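Local coordinates for putative enoyl-CoA hydratase (Streptomyces coelicolor A3, PDB 3G64), which probably hydrates enoyl-CoA thioesters or catalyses a related reaction, as a member of the enoyl-CoA hydratase/isomerase (crotonase) family, at residues A[30-35]-A[39-44]; A[47-52]-A[103-108]. All blocks are in the same frame, centred on the assembly; numbering follows the deposited sequence.

In the fold
Both contacts involve helix 43-58, interaction 1 the turn that leads into it and interaction 2 its body, and they illustrate how chemistry follows position in a fold. Interaction 1, its centre about 15 Å from the centre of the chain, is only partly buried; there the chain leaving strand 27-32 turns toward the helix, held by hydrogen bonds, water and an arginine. Interaction 2, its centre about 10 Å from the centre of the chain, is a small buried contact in which residues 47-52 meet helix 92-111 mainly through aliphatic groups, with charges paired at its exposed margin. The two sites adjoin: Val-30 CG2 of the strand packs on Leu-52 CD2 of the helix at 3.7 Å.

Interaction 1 (A[30-35]-A[39-44]); sequences VTLARP and NALTFE
Arg-34 and Asn-39 show how a polar turn can be built from backbone groups and two well-placed side chains. Among the direct hydrogen bonds, Asn-39 N donates to Arg-34 O at 2.8 Å and closes the turn. A second one reaches further: Arg-34 NH1 donates to Ala-40 O at 2.9 Å, bent to 141° at the hydrogen, with the nitrogen above the carbonyl plane and the oxygen tilted from the guanidinium plane. The arginine chain gets there by a bend at chi3 (113°), which swings its end back along 39-42. Its NH2 is left to form a salt bridge with Glu-82. Next along the chain, Leu-41 is bonded through its backbone to Gly-77.

Water supplies a further link, one molecule lying between Ala-33 O and Asn-39 O at 2.8 Å from each. Because ND2 of Asn-39 binds the carbonyls of Glu-70 and Phe-74, its amide is fixed in rotation, with OD1 facing the turn. Asn-39 CA also makes a CH...O contact of 3.3 Å with Ala-33 O.

Packing completes the contact. Thr-42 CG2 lies over one guanidinium face, displaced toward its rim and 3.5 Å from Arg-34 CZ, while OG1 of the same threonine caps Ala-45 N. Leu-32 CB rests on Asn-39 CB at 3.9 Å, and the leucine's CD2 meets Leu-41 CD2 more loosely. A methionine in place of Arg-34 would probably leave Ala-40 O without this donor and Glu-82 without its charged mate. Together these contacts shape the strand-to-helix turn, from strand 27-32 to the N-cap of helix 43-58, in a beta-alpha-beta unit of the crotonase fold.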
loop_
_atom_site.group_PDB
_atom_site.type_symbol
_atom_site.label_atom_id
_atom_site.label_comp_id
_atom_site.label_asym_id
_atom_site.label_seq_id
_atom_site.Cartn_x
_atom_site.Cartn_y
_atom_site.Cartn_z
ATOM N N VAL A 30 -21.686 -15.360 -12.773
ATOM C CA VAL A 30 -22.344 -14.224 -13.400
ATOM C C VAL A 30 -21.573 -13.969 -14.681
ATOM O O VAL A 30 -20.396 -13.584 -14.658
ATOM C CB VAL A 30 -22.331 -12.962 -12.490
ATOM C CG1 VAL A 30 -23.023 -11.766 -13.181
ATOM C CG2 VAL A 30 -23.010 -13.259 -11.134
ATOM N N THR A 31 -22.207 -14.234 -15.812
ATOM C CA THR A 31 -21.559 -13.950 -17.069
ATOM C C THR A 31 -22.157 -12.699 -17.686
ATOM O O THR A 31 -23.371 -12.636 -17.930
ATOM C CB THR A 31 -21.706 -15.124 -18.033
ATOM O OG1 THR A 31 -21.321 -16.341 -17.364
ATOM C CG2 THR A 31 -20.843 -14.880 -19.254
ATOM N N LEU A 32 -21.307 -11.701 -17.928
ATOM C CA LEU A 32 -21.749 -10.474 -18.588
ATOM C C LEU A 32 -22.391 -10.777 -19.941
ATOM O O LEU A 32 -21.953 -11.663 -20.675
ATOM C CB LEU A 32 -20.588 -9.519 -18.763
ATOM C CG LEU A 32 -19.950 -9.145 -17.429
ATOM C CD1 LEU A 32 -18.727 -8.302 -17.680
ATOM C CD2 LEU A 32 -20.984 -8.392 -16.528
ATOM N N ALA A 33 -23.439 -10.026 -20.253
ATOM C CA ALA A 33 -24.130 -10.148 -21.527
ATOM C C ALA A 33 -23.454 -9.321 -22.653
ATOM O O ALA A 33 -22.753 -8.319 -22.388
ATOM C CB ALA A 33 -25.597 -9.735 -21.350
ATOM N N ARG A 34 -23.667 -9.761 -23.895
ATOM C CA ARG A 34 -23.289 -9.012 -25.115
ATOM C C ARG A 34 -21.877 -9.202 -25.618
ATOM O O ARG A 34 -21.138 -8.234 -25.756
ATOM C CB ARG A 34 -23.555 -7.512 -24.963
ATOM C CG ARG A 34 -24.977 -7.188 -24.568
ATOM C CD ARG A 34 -25.049 -5.827 -23.901
ATOM N NE ARG A 34 -25.776 -4.852 -24.698
ATOM C CZ ARG A 34 -25.345 -3.618 -24.977
ATOM N NH1 ARG A 34 -24.166 -3.169 -24.523
ATOM N NH2 ARG A 34 -26.122 -2.823 -25.707
ATOM N N PRO A 35 -21.508 -10.444 -25.926
ATOM C CA PRO A 35 -20.157 -10.773 -26.387
ATOM C C PRO A 35 -19.823 -10.044 -27.673
ATOM O O PRO A 35 -18.658 -9.728 -27.892
ATOM C CB PRO A 35 -20.209 -12.278 -26.669
ATOM C CG PRO A 35 -21.615 -12.719 -26.422
ATOM C CD PRO A 35 -22.390 -11.613 -25.791
ATOM N N ASN A 39 -19.028 -7.241 -24.260
ATOM C CA ASN A 39 -19.722 -7.151 -22.995
ATOM C C ASN A 39 -19.840 -5.747 -22.411
ATOM O O ASN A 39 -19.956 -5.580 -21.188
ATOM C CB ASN A 39 -19.045 -8.110 -22.036
ATOM C CG ASN A 39 -18.979 -9.513 -22.621
ATOM O OD1 ASN A 39 -19.985 -10.000 -23.151
ATOM N ND2 ASN A 39 -17.808 -10.160 -22.544
ATOM N N ALA A 40 -19.824 -4.743 -23.282
ATOM C CA ALA A 40 -20.011 -3.364 -22.840
ATOM C C ALA A 40 -21.268 -3.229 -21.974
ATOM O O ALA A 40 -22.359 -3.705 -22.324
ATOM C CB ALA A 40 -20.076 -2.395 -24.040
ATOM N N LEU A 41 -21.104 -2.542 -20.856
ATOM C CA LEU A 41 -22.150 -2.399 -19.863
ATOM C C LEU A 41 -23.175 -1.315 -20.199
ATOM O O LEU A 41 -22.840 -0.240 -20.697
ATOM C CB LEU A 41 -21.509 -2.087 -18.510
ATOM C CG LEU A 41 -20.536 -3.129 -17.974
ATOM C CD1 LEU A 41 -19.785 -2.582 -16.742
ATOM C CD2 LEU A 41 -21.317 -4.375 -17.638
ATOM N N THR A 42 -24.430 -1.606 -19.885
ATOM C CA THR A 42 -25.509 -0.648 -20.036
ATOM C C THR A 42 -26.015 -0.246 -18.639
ATOM O O THR A 42 -25.645 -0.861 -17.641
ATOM C CB THR A 42 -26.660 -1.301 -20.737
ATOM O OG1 THR A 42 -27.078 -2.415 -19.942
ATOM C CG2 THR A 42 -26.226 -1.820 -22.157
ATOM N N PHE A 43 -26.899 0.745 -18.586
ATOM C CA PHE A 43 -27.496 1.145 -17.336
ATOM C C PHE A 43 -28.135 -0.044 -16.650
ATOM O O PHE A 43 -28.029 -0.185 -15.439
ATOM C CB PHE A 43 -28.561 2.227 -17.587
ATOM C CG PHE A 43 -27.982 3.531 -18.069
ATOM C CD1 PHE A 43 -26.906 4.100 -17.415
ATOM C CD2 PHE A 43 -28.491 4.162 -19.184
ATOM C CE1 PHE A 43 -26.346 5.297 -17.855
ATOM C CE2 PHE A 43 -27.949 5.354 -19.637
ATOM C CZ PHE A 43 -26.871 5.929 -18.963
ATOM N N GLU A 44 -28.829 -0.877 -17.421
ATOM C CA GLU A 44 -29.573 -2.007 -16.856
ATOM C C GLU A 44 -28.649 -3.112 -16.338
ATOM O O GLU A 44 -29.006 -3.829 -15.415
ATOM C CB GLU A 44 -30.542 -2.599 -17.891
ATOM C CG GLU A 44 -31.709 -1.695 -18.227
ATOM C CD GLU A 44 -31.345 -0.590 -19.228
ATOM O OE1 GLU A 44 -30.244 -0.628 -19.844
ATOM O OE2 GLU A 44 -32.177 0.334 -19.386
HETATM O O HOH W 1 -20.452 -12.525 -22.500
HETATM O O HOH W 2 -22.507 -6.476 -20.288
#

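Interaction 2 (A[47-52]-A[103-108])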
loop_
_atom_site.group_PDB
_atom_site.type_symbol
_atom_site.label_atom_id
_atom_site.label_comp_id
_atom_site.label_asym_id
_atom_site.label_seq_id
_atom_site.Cartn_x
_atom_site.Cartn_y
_atom_site.Cartn_z
ATOM N N ALA A 47 -27.576 -2.009 -13.037
ATOM C CA ALA A 47 -28.676 -2.140 -12.076
ATOM C C ALA A 47 -28.822 -3.578 -11.621
ATOM O O ALA A 47 -29.117 -3.848 -10.452
ATOM C CB ALA A 47 -30.022 -1.591 -12.672
ATOM N N ASP A 48 -28.611 -4.517 -12.538
ATOM C CA ASP A 48 -28.688 -5.918 -12.165
ATOM C C ASP A 48 -27.502 -6.343 -11.320
ATOM O O ASP A 48 -27.660 -7.146 -10.391
ATOM C CB ASP A 48 -28.833 -6.819 -13.393
ATOM C CG ASP A 48 -30.272 -6.902 -13.888
ATOM O OD1 ASP A 48 -31.134 -6.132 -13.380
ATOM O OD2 ASP A 48 -30.527 -7.731 -14.788
ATOM N N LEU A 49 -26.313 -5.816 -11.617
ATOM C CA LEU A 49 -25.176 -6.099 -10.727
ATOM C C LEU A 49 -25.491 -5.635 -9.302
ATOM O O LEU A 49 -25.281 -6.365 -8.332
ATOM C CB LEU A 49 -23.904 -5.395 -11.216
ATOM C CG LEU A 49 -23.324 -6.131 -12.453
ATOM C CD1 LEU A 49 -22.263 -5.297 -13.153
ATOM C CD2 LEU A 49 -22.773 -7.507 -12.080
ATOM N N ARG A 50 -25.983 -4.411 -9.184
ATOM C CA ARG A 50 -26.238 -3.823 -7.864
ATOM C C ARG A 50 -27.244 -4.691 -7.113
ATOM O O ARG A 50 -27.020 -5.093 -5.961
ATOM C CB ARG A 50 -26.808 -2.397 -8.036
ATOM C CG ARG A 50 -27.345 -1.743 -6.734
ATOM C CD ARG A 50 -28.216 -0.473 -7.024
ATOM N NE ARG A 50 -29.389 -0.847 -7.820
ATOM C CZ ARG A 50 -29.965 -0.071 -8.733
ATOM N NH1 ARG A 50 -29.486 1.152 -8.976
ATOM N NH2 ARG A 50 -31.012 -0.529 -9.422
ATOM N N ASP A 51 -28.360 -4.974 -7.778
ATOM C CA ASP A 51 -29.488 -5.631 -7.133
ATOM C C ASP A 51 -29.248 -7.114 -6.897
ATOM O O ASP A 51 -29.704 -7.661 -5.882
ATOM C CB ASP A 51 -30.747 -5.422 -7.951
ATOM C CG ASP A 51 -31.184 -3.967 -7.984
ATOM O OD1 ASP A 51 -30.838 -3.212 -7.036
ATOM O OD2 ASP A 51 -31.875 -3.579 -8.955
ATOM N N LEU A 52 -28.540 -7.764 -7.824
ATOM C CA LEU A 52 -28.169 -9.171 -7.643
ATOM C C LEU A 52 -27.232 -9.313 -6.452
ATOM O O LEU A 52 -27.442 -10.171 -5.615
ATOM C CB LEU A 52 -27.514 -9.767 -8.901
ATOM C CG LEU A 52 -26.882 -11.146 -8.710
ATOM C CD1 LEU A 52 -27.984 -12.195 -8.466
ATOM C CD2 LEU A 52 -26.020 -11.560 -9.905
ATOM N N GLY A 103 -20.163 3.294 -8.427
ATOM C CA GLY A 103 -19.373 3.197 -7.206
ATOM C C GLY A 103 -19.962 2.215 -6.211
ATOM O O GLY A 103 -19.229 1.472 -5.544
ATOM N N GLN A 104 -21.278 2.170 -6.089
ATOM C CA GLN A 104 -21.837 1.233 -5.114
ATOM C C GLN A 104 -21.820 -0.211 -5.637
ATOM O O GLN A 104 -21.910 -1.156 -4.847
ATOM C CB GLN A 104 -23.240 1.655 -4.657
ATOM C CG GLN A 104 -23.297 3.077 -4.041
ATOM C CD GLN A 104 -22.760 3.157 -2.627
ATOM O OE1 GLN A 104 -22.989 2.262 -1.809
ATOM N NE2 GLN A 104 -22.071 4.260 -2.311
ATOM N N VAL A 105 -21.686 -0.396 -6.955
ATOM C CA VAL A 105 -21.453 -1.758 -7.456
ATOM C C VAL A 105 -20.100 -2.265 -6.953
ATOM O O VAL A 105 -19.998 -3.360 -6.386
ATOM C CB VAL A 105 -21.541 -1.851 -8.991
ATOM C CG1 VAL A 105 -21.085 -3.280 -9.444
ATOM C CG2 VAL A 105 -22.969 -1.589 -9.411
ATOM N N VAL A 106 -19.070 -1.436 -7.111
ATOM C CA VAL A 106 -17.725 -1.792 -6.670
ATOM C C VAL A 106 -17.696 -2.002 -5.152
ATOM O O VAL A 106 -17.085 -2.966 -4.658
ATOM C CB VAL A 106 -16.704 -0.706 -7.111
ATOM C CG1 VAL A 106 -15.383 -0.876 -6.410
ATOM C CG2 VAL A 106 -16.512 -0.769 -8.641
ATOM N N ARG A 107 -18.365 -1.121 -4.409
ATOM C CA ARG A 107 -18.431 -1.283 -2.969
ATOM C C ARG A 107 -19.132 -2.605 -2.613
ATOM O O ARG A 107 -18.696 -3.339 -1.708
ATOM C CB ARG A 107 -19.159 -0.095 -2.340
ATOM C CG ARG A 107 -18.945 -0.033 -0.840
ATOM C CD ARG A 107 -19.578 1.242 -0.202
ATOM N NE ARG A 107 -21.010 1.053 -0.046
ATOM C CZ ARG A 107 -21.800 1.803 0.730
ATOM N NH1 ARG A 107 -21.310 2.815 1.442
ATOM N NH2 ARG A 107 -23.098 1.537 0.796
ATOM N N ALA A 108 -20.214 -2.912 -3.328
ATOM C CA ALA A 108 -20.938 -4.160 -3.075
ATOM C C ALA A 108 -20.035 -5.386 -3.351
ATOM O O ALA A 108 -20.084 -6.382 -2.625
ATOM C CB ALA A 108 -22.197 -4.222 -3.929
#
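Val-105 turns its two methyls to Leu-49 and Arg-50 by a single torsion: with chi1 at 172°, CG1 stands anti to the backbone N while CG2 stands anti to the carbonyl carbon. The methyls thus fork over adjacent residues of the facing helix. CG1 touches Leu-49 CB at 3.9 Å, and CG2 lies against the start of Arg-50, 4.1 Å from its backbone N and about as far from its CB. No hydrogen bond crosses between the segments; the contact is largely aliphatic and small, burying 151 Å² in all. The backbones come close here, with the CA atoms of Arg-50 and Val-105 5.2 Å apart.

In the crotonase fold this is helix-on-helix packing between two connecting helices. Helix 43-58 follows strand 27-32 and leads to strand 64-69; helix 92-111 precedes strand 116-120. Leu-49 also touches Leu-19 of strand 19-24, and Val-105 reaches Leu-131 of helix 127-134, so each side chain ties its helix to a further element of the core.

Polar chemistry is confined to the margin. The end of Arg-50 leads away from helix 92-111 and grips the next residue, Asp-51, side-on with two nitrogens. NE donates to OD1 at 2.9 Å, approaching from above the carboxylate plane, whereas NH2 meets OD2 on its syn side in a nearly straight bond of 173°, though a longer one at 3.2 Å. Both oxygens lie in the guanidinium plane, which fixes the rotation of the guanidinium group, and Ala-47 CA sits over one of its faces. On helix 92-111, Arg-107 packs on Ala-240 of a second subunit.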